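Local coordinates for protein type I polyketide synthase PikAII (Streptomyces venezuelae, PDB 3QP9) that probably epimerises polyketide intermediates rather than reducing them, as a C2-type ketoreductase domain of a modular polyketide synthase, at residues Cys322-Thr325 with Ala329-Arg332; Val346-Pro351 with Ala374-His379; Asp251-Val256 with Ala335-Ala340; Pro125-Arg130 with Arg368-Lys373. All blocks are in the same frame, centred on the assembly; numbering follows the deposited sequence.

Contact 1 (Cys322-Thr325 with Ala329-Arg332); sequences CDLT and AAAR
C322 and A329 meet through their beta carbons: C322 CB lies 3.9 Å from A329 CB. Beyond CB, the cysteine side chain continues to SG, which is tucked back over the backbone, flanked by N and C (chi1 64°). That turn brings the sulfur over the same methyl, with C322 SG 3.9 Å from A329 CB. A329 CB is also close to the backbone of the next residue, 3.5 Å from D323 O, so a single methyl fills the angle between a thiol and a carbonyl. Alanine suits a helix, and this small side chain lets the helix come close to both groups.

One residue further along, L324 sends a branch to the helix. Its CD2 touches A330 at the backbone and the side chain, 4.0 Å from A330 CA. The leucine is long enough to reach A376 of helix 363-386 as well, while A330 itself packs on L383 of that helix.

The loop between strand 316-321 and helix 327-335 of the Rossmann fold keeps its shape partly through an Asx turn. T325 N donates to D323 OD2 at 2.9 Å, from well above the carboxylate plane, which ties the carboxylate back to the loop. C322 O is held by H282 NE2 of the neighbouring strand.

Between the two segments themselves everything is van der Waals contact, with methyl, methylene, thiol and peptide carbonyl groups against small alanines. The chemistry implies that close fit, rather than polar pairing, sets the first turn of the helix against the loop that leads into it.

Contact 2 (Val346-Pro351 with Ala374-His379); sequences VLHLPP and ATAALH
A376 and A377, which meet the ring of H348, sit in a helical turn closed by the bond from L378 N to A374 O, 2.9 Å long. The imidazole rests obliquely against the two alanines: the methyl of A376 and the methyl and backbone N of A377 all come within van der Waals distance of it. The backbones are well apart, H348 CA lying 7.5 Å from A377 CA, and the ring bridges that gap because its CG is anti to the backbone N (chi1 -174°). Alanines suit the helix here, since their small methyls let the ring reach in as far as the backbone N of A377.

Strand 343-348 belongs to the parallel sheet of the Rossmann-like KR domain, and helix 363-386 covers one side of it. Within the sheet, L347 pairs with L255 and T257 on one neighbour, and H348 with V398 on the other. A377 also packs on L399 of strand 396-402 and L422 of helix 413-426, and the buried H348 also touches T257.

Where the chain leaves the strand, P350 folds back on the histidine, its CD 3.8 Å above the ring plane and over the ring centre. Proline is a natural choice for this rigid, apolar cover. At the far end of the helix segment T375 O stands 3.3 Å above the plane of the H379 ring, offset toward its rim, while H379 ND1 makes a weak hydrogen bond to L324 O.

Contact 3 (Asp251-Val256 with Ala335-Ala340); sequences DGTVLV and AGVSDA
The central sheet of the Rossmann fold includes strand 253-256, and its first residue, T253, is met by V337 from the loop between helix 327-335 and strand 343-348. The two side chains reach toward each other tip to tip. V337 CG1 is anti to the backbone N (chi1 177°), and this branch does the touching, 3.8 Å from T253 OG1 and 3.9 Å from T253 CB.

The threonine serves two roles. Its hydroxyl is hydrogen-bonded to H341 O, so the polar atom is satisfied even though its neighbour across the contact is a valine methyl, while its backbone pairs with P342 and S344, in the residues leading into and along strand 343-348. Valine, branched at CB, supplies one methyl against T253, which also packs on H278 and L280.

Nearer the surface the two segments come near each other at one point. D251 O lies 4.0 Å from A340 O, and these two carbonyl oxygens are not partners: D251 O is bound instead by H341 ND1. A weak bond within the loop runs from A340 N to S338 OG at 3.1 Å, with an N-H...O angle of 130°.

Contact 4 (Pro125-Arg130 with Arg368-Lys373); sequences PAPFTR and RVVTAK
P125 and T371 make the closest apolar touch, with P125 CG 3.7 Å from T371 CG2 and the two side chains crossing at about a right angle. P127 and V370 instead slide past each other in opposite directions, P127 CG lying 4.0 Å from V370 CG1. Swung anti to its backbone N (chi1 167°), V370 CG1 points at the junction of P127 and F128 and lies 4.2 Å from F128 CB. The other branch, V370 CG2, stands at the edge of the F128 ring, near its plane. A valine thus serves both partners, one methyl fitting between a proline and the start of a phenylalanine, the other meeting the aromatic rim.

Modular ketoreductases pair a structural subdomain with a catalytic one, each Rossmann-like. Here the loop ahead of helix 130-144, from the N-terminal half, lies on helix 363-386 of the KR domain; M174 of helix 170-185 touches V370 as well.

Between these two segments the polar link is one water. It donates to P125 O at 2.6 Å and to T371 OG1 at 3.0 Å, and accepts from F128 N at 3.0 Å. Threonine suits this place because OG1 accepts from the water and bonds to A367 O in the preceding turn, while CG2 makes the closest approach to P125. Just beyond, A126 O accepts a hydrogen bond from T375 OG1 of the same helix.

Backbone geometry shapes both partners. The cis peptide before P127 is consistent with the turn that brings P125 O and F128 N to one water. On the helix, a wider pi-type turn spans 371-373.

In the fold
Following the chain from the N terminus, 125-130 comes first, and its partner 368-373 closes contact 4 only after 237 intervening residues, joining the N-terminal half to helix 363-386. Inside that long loop 251-256 opens contact 3, closed by 335-340; nested within it is the short-range contact 1, at the start of helix 327-335. Contact 2 opens at 346-351, after contact 3 has closed, and ends at 374-379, so it crosses contact 4, both using helix 363-386. Strands 253-256 and 343-348 are neighbours in the sheet, linking contacts 3 and 2, while the loop of contact 1 packs on the helix of contact 2, their centres about 10 Å apart.

Contact 1 (Cys322-Thr325 with Ala329-Arg332)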
# COMPACT_ATOMS: atom_id res chain seq x y z
N CYS A 322 -21.92 11.06 6.73
CA CYS A 322 -21.47 10.41 7.98
C CYS A 322 -20.02 9.97 7.86
O CYS A 322 -19.44 10.01 6.75
CB CYS A 322 -22.32 9.21 8.34
SG CYS A 322 -22.13 7.94 7.08
N ASP A 323 -19.43 9.67 9.03
CA ASP A 323 -18.04 9.32 9.17
C ASP A 323 -17.91 7.83 8.88
O ASP A 323 -18.29 6.98 9.67
CB ASP A 323 -17.57 9.68 10.58
CG ASP A 323 -16.13 9.30 10.84
OD1 ASP A 323 -15.75 9.42 12.05
OD2 ASP A 323 -15.38 8.88 9.87
N LEU A 324 -17.40 7.51 7.69
CA LEU A 324 -17.26 6.09 7.31
C LEU A 324 -16.12 5.39 8.11
O LEU A 324 -16.01 4.20 8.04
CB LEU A 324 -17.00 5.99 5.80
CG LEU A 324 -18.22 6.23 4.87
CD1 LEU A 324 -17.75 6.01 3.43
CD2 LEU A 324 -19.43 5.39 5.17
N THR A 325 -15.29 6.13 8.88
CA THR A 325 -14.29 5.49 9.75
C THR A 325 -15.01 4.95 11.02
O THR A 325 -14.42 4.20 11.81
CB THR A 325 -13.11 6.45 10.14
OG1 THR A 325 -13.63 7.50 10.95
CG2 THR A 325 -12.51 7.04 8.88
N ALA A 329 -21.73 3.81 11.47
CA ALA A 329 -22.30 4.71 10.48
C ALA A 329 -22.22 4.05 9.10
O ALA A 329 -23.18 4.12 8.33
CB ALA A 329 -21.62 6.05 10.45
N ALA A 330 -21.10 3.36 8.83
CA ALA A 330 -20.95 2.62 7.55
C ALA A 330 -22.03 1.55 7.44
O ALA A 330 -22.64 1.37 6.41
CB ALA A 330 -19.51 2.01 7.43
N ALA A 331 -22.31 0.88 8.56
CA ALA A 331 -23.37 -0.13 8.61
C ALA A 331 -24.76 0.48 8.32
O ALA A 331 -25.55 -0.12 7.58
CB ALA A 331 -23.35 -0.90 9.98
N ARG A 332 -25.00 1.67 8.85
CA ARG A 332 -26.24 2.47 8.64
C ARG A 332 -26.39 2.80 7.17
O ARG A 332 -27.49 2.67 6.61
CB ARG A 332 -26.12 3.83 9.33
CG ARG A 332 -27.20 4.26 10.25
CD ARG A 332 -26.94 3.69 11.63
NE ARG A 332 -27.01 4.64 12.75
CZ ARG A 332 -25.96 5.29 13.31
NH1 ARG A 332 -26.15 6.08 14.35
NH2 ARG A 332 -24.72 5.19 12.84

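Contact 2 (Val346-Pro351 with Ala374-His379)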
# COMPACT_ATOMS: atom_id res chain seq x y z
N VAL A 346 -19.52 -0.22 -5.33
CA VAL A 346 -19.06 0.87 -4.48
C VAL A 346 -17.77 1.52 -5.07
O VAL A 346 -16.82 0.76 -5.41
CB VAL A 346 -18.78 0.33 -3.02
CG1 VAL A 346 -18.18 1.45 -2.16
CG2 VAL A 346 -19.98 -0.09 -2.39
N LEU A 347 -17.75 2.86 -5.24
CA LEU A 347 -16.60 3.58 -5.65
C LEU A 347 -16.13 4.33 -4.44
O LEU A 347 -16.76 5.29 -4.02
CB LEU A 347 -16.76 4.57 -6.85
CG LEU A 347 -17.31 3.87 -8.09
CD1 LEU A 347 -17.27 4.86 -9.32
CD2 LEU A 347 -16.45 2.66 -8.44
N HIS A 348 -15.05 3.84 -3.85
CA HIS A 348 -14.55 4.44 -2.62
C HIS A 348 -13.39 5.40 -2.81
O HIS A 348 -12.32 4.95 -3.16
CB HIS A 348 -14.25 3.39 -1.52
CG HIS A 348 -13.89 4.03 -0.20
ND1 HIS A 348 -12.80 3.64 0.55
CD2 HIS A 348 -14.46 5.05 0.48
CE1 HIS A 348 -12.73 4.38 1.65
NE2 HIS A 348 -13.72 5.26 1.62
N LEU A 349 -13.60 6.69 -2.53
CA LEU A 349 -12.60 7.73 -2.81
C LEU A 349 -12.26 8.40 -1.49
O LEU A 349 -12.91 9.38 -1.12
CB LEU A 349 -13.07 8.78 -3.84
CG LEU A 349 -13.26 8.24 -5.27
CD1 LEU A 349 -14.63 7.51 -5.41
CD2 LEU A 349 -13.14 9.44 -6.32
N PRO A 350 -11.32 7.82 -0.73
CA PRO A 350 -10.97 8.40 0.56
C PRO A 350 -10.31 9.73 0.42
O PRO A 350 -9.71 10.03 -0.62
CB PRO A 350 -10.02 7.37 1.19
CG PRO A 350 -9.47 6.59 0.05
CD PRO A 350 -10.66 6.50 -0.91
N PRO A 351 -10.42 10.54 1.48
CA PRO A 351 -9.92 11.92 1.39
C PRO A 351 -8.43 11.99 1.16
O PRO A 351 -7.64 11.08 1.50
CB PRO A 351 -10.42 12.57 2.72
CG PRO A 351 -10.64 11.47 3.65
CD PRO A 351 -11.09 10.27 2.77
N ALA A 374 -7.53 4.23 4.93
CA ALA A 374 -7.85 2.79 5.00
C ALA A 374 -8.96 2.29 5.92
O ALA A 374 -9.48 1.20 5.69
CB ALA A 374 -6.56 2.02 5.33
N THR A 375 -9.29 2.99 6.98
CA THR A 375 -10.28 2.44 7.97
C THR A 375 -11.71 2.26 7.41
O THR A 375 -12.42 1.22 7.70
CB THR A 375 -10.32 3.29 9.26
OG1 THR A 375 -9.04 3.14 9.91
CG2 THR A 375 -11.44 2.81 10.22
N ALA A 376 -12.16 3.26 6.66
CA ALA A 376 -13.47 3.08 6.02
C ALA A 376 -13.52 1.87 5.06
O ALA A 376 -14.52 1.15 4.95
CB ALA A 376 -13.92 4.39 5.38
N ALA A 377 -12.42 1.65 4.33
CA ALA A 377 -12.34 0.57 3.38
C ALA A 377 -12.32 -0.71 4.15
O ALA A 377 -12.96 -1.66 3.72
CB ALA A 377 -11.07 0.72 2.46
N LEU A 378 -11.66 -0.69 5.31
CA LEU A 378 -11.67 -1.87 6.20
C LEU A 378 -13.08 -2.24 6.58
O LEU A 378 -13.46 -3.41 6.42
CB LEU A 378 -10.76 -1.69 7.43
CG LEU A 378 -10.91 -2.79 8.51
CD1 LEU A 378 -10.14 -3.99 8.05
CD2 LEU A 378 -10.31 -2.30 9.81
N HIS A 379 -13.89 -1.25 6.99
CA HIS A 379 -15.25 -1.52 7.40
C HIS A 379 -16.13 -1.91 6.26
O HIS A 379 -16.96 -2.82 6.40
CB HIS A 379 -15.87 -0.30 8.09
CG HIS A 379 -15.15 0.10 9.33
ND1 HIS A 379 -15.01 1.43 9.72
CD2 HIS A 379 -14.51 -0.65 10.25
CE1 HIS A 379 -14.35 1.45 10.86
NE2 HIS A 379 -14.00 0.21 11.18

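Contact 3 (Asp251-Val256 with Ala335-Ala340)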
# COMPACT_ATOMS: atom_id res chain seq x y z
N ASP A 251 -30.40 -1.43 -12.58
CA ASP A 251 -31.42 -1.46 -11.48
C ASP A 251 -30.80 -1.43 -10.11
O ASP A 251 -31.57 -1.50 -9.12
CB ASP A 251 -32.30 -2.72 -11.57
CG ASP A 251 -33.21 -2.71 -12.83
OD1 ASP A 251 -33.52 -1.59 -13.31
OD2 ASP A 251 -33.62 -3.81 -13.30
N GLY A 252 -29.45 -1.43 -9.99
CA GLY A 252 -28.85 -1.58 -8.64
C GLY A 252 -28.48 -0.13 -8.25
O GLY A 252 -28.63 0.79 -9.10
N THR A 253 -28.09 0.08 -7.00
CA THR A 253 -27.56 1.39 -6.56
C THR A 253 -26.07 1.32 -6.57
O THR A 253 -25.52 0.33 -6.12
CB THR A 253 -27.99 1.64 -5.10
OG1 THR A 253 -29.44 1.65 -5.05
CG2 THR A 253 -27.47 2.92 -4.58
N VAL A 254 -25.41 2.38 -6.97
CA VAL A 254 -23.97 2.39 -6.94
C VAL A 254 -23.64 3.50 -5.96
O VAL A 254 -24.19 4.61 -6.05
CB VAL A 254 -23.34 2.71 -8.34
CG1 VAL A 254 -21.82 2.92 -8.14
CG2 VAL A 254 -23.62 1.53 -9.38
N LEU A 255 -22.85 3.15 -4.98
CA LEU A 255 -22.39 4.09 -3.95
C LEU A 255 -21.12 4.74 -4.39
O LEU A 255 -20.23 4.04 -4.80
CB LEU A 255 -22.21 3.34 -2.63
CG LEU A 255 -21.46 4.13 -1.55
CD1 LEU A 255 -22.22 5.31 -1.08
CD2 LEU A 255 -21.18 3.23 -0.34
N VAL A 256 -21.03 6.09 -4.26
CA VAL A 256 -19.84 6.80 -4.49
C VAL A 256 -19.55 7.59 -3.23
O VAL A 256 -20.37 8.37 -2.79
CB VAL A 256 -19.97 7.77 -5.67
CG1 VAL A 256 -18.68 8.46 -5.87
CG2 VAL A 256 -20.41 7.02 -6.95
N ALA A 335 -27.32 -0.28 5.17
CA ALA A 335 -28.66 -0.79 5.49
C ALA A 335 -29.74 0.10 4.85
O ALA A 335 -30.84 -0.36 4.59
CB ALA A 335 -28.86 -0.82 7.00
N GLY A 336 -29.39 1.37 4.60
CA GLY A 336 -30.28 2.35 3.97
C GLY A 336 -30.56 2.12 2.48
O GLY A 336 -31.46 2.76 1.91
N VAL A 337 -29.76 1.27 1.82
CA VAL A 337 -29.95 1.01 0.38
C VAL A 337 -31.28 0.23 0.23
O VAL A 337 -31.60 -0.71 0.97
CB VAL A 337 -28.75 0.22 -0.27
CG1 VAL A 337 -28.99 -0.12 -1.72
CG2 VAL A 337 -27.45 0.98 -0.15
N SER A 338 -32.07 0.68 -0.73
CA SER A 338 -33.36 0.12 -0.97
C SER A 338 -33.27 -1.35 -1.44
O SER A 338 -32.43 -1.73 -2.29
CB SER A 338 -34.02 0.99 -2.02
OG SER A 338 -34.91 0.23 -2.79
N ASP A 339 -34.15 -2.19 -0.94
CA ASP A 339 -34.16 -3.58 -1.48
C ASP A 339 -34.67 -3.78 -2.91
O ASP A 339 -34.43 -4.82 -3.52
CB ASP A 339 -34.76 -4.57 -0.51
CG ASP A 339 -33.75 -4.98 0.63
OD1 ASP A 339 -34.17 -4.90 1.80
OD2 ASP A 339 -32.55 -5.35 0.39
N ALA A 340 -35.39 -2.79 -3.43
CA ALA A 340 -35.80 -2.79 -4.84
C ALA A 340 -34.58 -2.52 -5.74
O ALA A 340 -34.61 -2.87 -6.91
CB ALA A 340 -36.88 -1.74 -5.10

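Contact 4 (Pro125-Arg130 with Arg368-Lys373)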
# COMPACT_ATOMS: atom_id res chain seq x y z
N PRO A 125 -7.75 3.41 15.66
CA PRO A 125 -8.57 2.27 15.18
C PRO A 125 -7.75 1.33 14.25
O PRO A 125 -6.65 1.70 13.84
CB PRO A 125 -9.72 2.94 14.41
CG PRO A 125 -9.19 4.23 13.96
CD PRO A 125 -8.15 4.68 15.05
N ALA A 126 -8.27 0.14 13.94
CA ALA A 126 -7.67 -0.68 12.91
C ALA A 126 -7.79 0.08 11.54
O ALA A 126 -8.76 0.85 11.32
CB ALA A 126 -8.34 -2.05 12.88
N PRO A 127 -6.84 -0.16 10.59
CA PRO A 127 -5.90 -1.31 10.54
C PRO A 127 -4.54 -0.94 11.08
O PRO A 127 -3.67 -1.80 11.20
CB PRO A 127 -5.79 -1.61 9.01
CG PRO A 127 -6.00 -0.28 8.33
CD PRO A 127 -6.87 0.58 9.29
N PHE A 128 -4.33 0.34 11.42
CA PHE A 128 -3.05 0.71 12.08
C PHE A 128 -2.78 -0.27 13.22
O PHE A 128 -3.70 -0.55 14.01
CB PHE A 128 -3.09 2.14 12.60
CG PHE A 128 -1.79 2.57 13.23
CD1 PHE A 128 -0.77 3.09 12.43
CD2 PHE A 128 -1.61 2.49 14.60
CE1 PHE A 128 0.45 3.52 12.99
CE2 PHE A 128 -0.39 2.92 15.15
CZ PHE A 128 0.64 3.40 14.33
N THR A 129 -1.58 -0.85 13.27
CA THR A 129 -1.19 -1.78 14.39
C THR A 129 0.02 -1.26 15.14
O THR A 129 0.65 -0.28 14.71
CB THR A 129 -0.88 -3.26 13.93
OG1 THR A 129 0.42 -3.34 13.33
CG2 THR A 129 -1.94 -3.84 12.99
N ARG A 130 0.37 -1.90 16.26
CA ARG A 130 1.51 -1.39 17.05
C ARG A 130 2.79 -1.57 16.25
O ARG A 130 3.68 -0.73 16.26
CB ARG A 130 1.59 -2.14 18.36
CG ARG A 130 0.53 -1.66 19.40
CD ARG A 130 0.81 -2.28 20.80
NE ARG A 130 -0.41 -2.45 21.62
CZ ARG A 130 -0.44 -2.50 22.96
NH1 ARG A 130 -1.60 -2.64 23.59
NH2 ARG A 130 0.67 -2.40 23.67
N ARG A 368 -2.95 8.41 12.04
CA ARG A 368 -4.03 9.26 11.50
C ARG A 368 -4.14 9.18 9.99
O ARG A 368 -5.25 9.28 9.46
CB ARG A 368 -3.85 10.75 11.92
CG ARG A 368 -4.74 11.22 13.06
CD ARG A 368 -4.40 12.74 13.52
NE ARG A 368 -3.62 12.63 14.74
CZ ARG A 368 -2.36 13.02 14.94
NH1 ARG A 368 -1.82 12.76 16.12
NH2 ARG A 368 -1.64 13.67 14.03
N VAL A 369 -3.02 9.08 9.28
CA VAL A 369 -3.09 9.14 7.84
C VAL A 369 -3.58 7.77 7.38
O VAL A 369 -4.36 7.68 6.41
CB VAL A 369 -1.73 9.54 7.16
CG1 VAL A 369 -1.73 9.20 5.66
CG2 VAL A 369 -1.34 11.03 7.39
N VAL A 370 -3.16 6.71 8.08
CA VAL A 370 -3.63 5.35 7.75
C VAL A 370 -5.17 5.28 7.92
O VAL A 370 -5.93 4.69 7.11
CB VAL A 370 -2.90 4.30 8.63
CG1 VAL A 370 -3.61 2.88 8.54
CG2 VAL A 370 -1.35 4.27 8.29
N THR A 371 -5.65 5.94 8.99
CA THR A 371 -7.08 5.93 9.32
C THR A 371 -7.86 6.62 8.19
O THR A 371 -8.79 6.04 7.65
CB THR A 371 -7.38 6.52 10.72
OG1 THR A 371 -6.62 5.79 11.70
CG2 THR A 371 -8.92 6.42 11.01
N ALA A 372 -7.42 7.81 7.78
CA ALA A 372 -8.11 8.52 6.71
C ALA A 372 -8.16 7.77 5.38
O ALA A 372 -9.10 7.99 4.59
CB ALA A 372 -7.49 9.88 6.51
N LYS A 373 -7.14 6.94 5.10
CA LYS A 373 -7.06 6.28 3.79
C LYS A 373 -7.64 4.87 3.80
O LYS A 373 -8.24 4.39 2.81
CB LYS A 373 -5.64 6.26 3.20
CG LYS A 373 -5.05 7.56 2.67
CD LYS A 373 -5.98 8.42 1.82
CE LYS A 373 -5.70 8.33 0.35
NZ LYS A 373 -6.47 9.37 -0.41
O HOH W 1 -6.14 2.79 11.49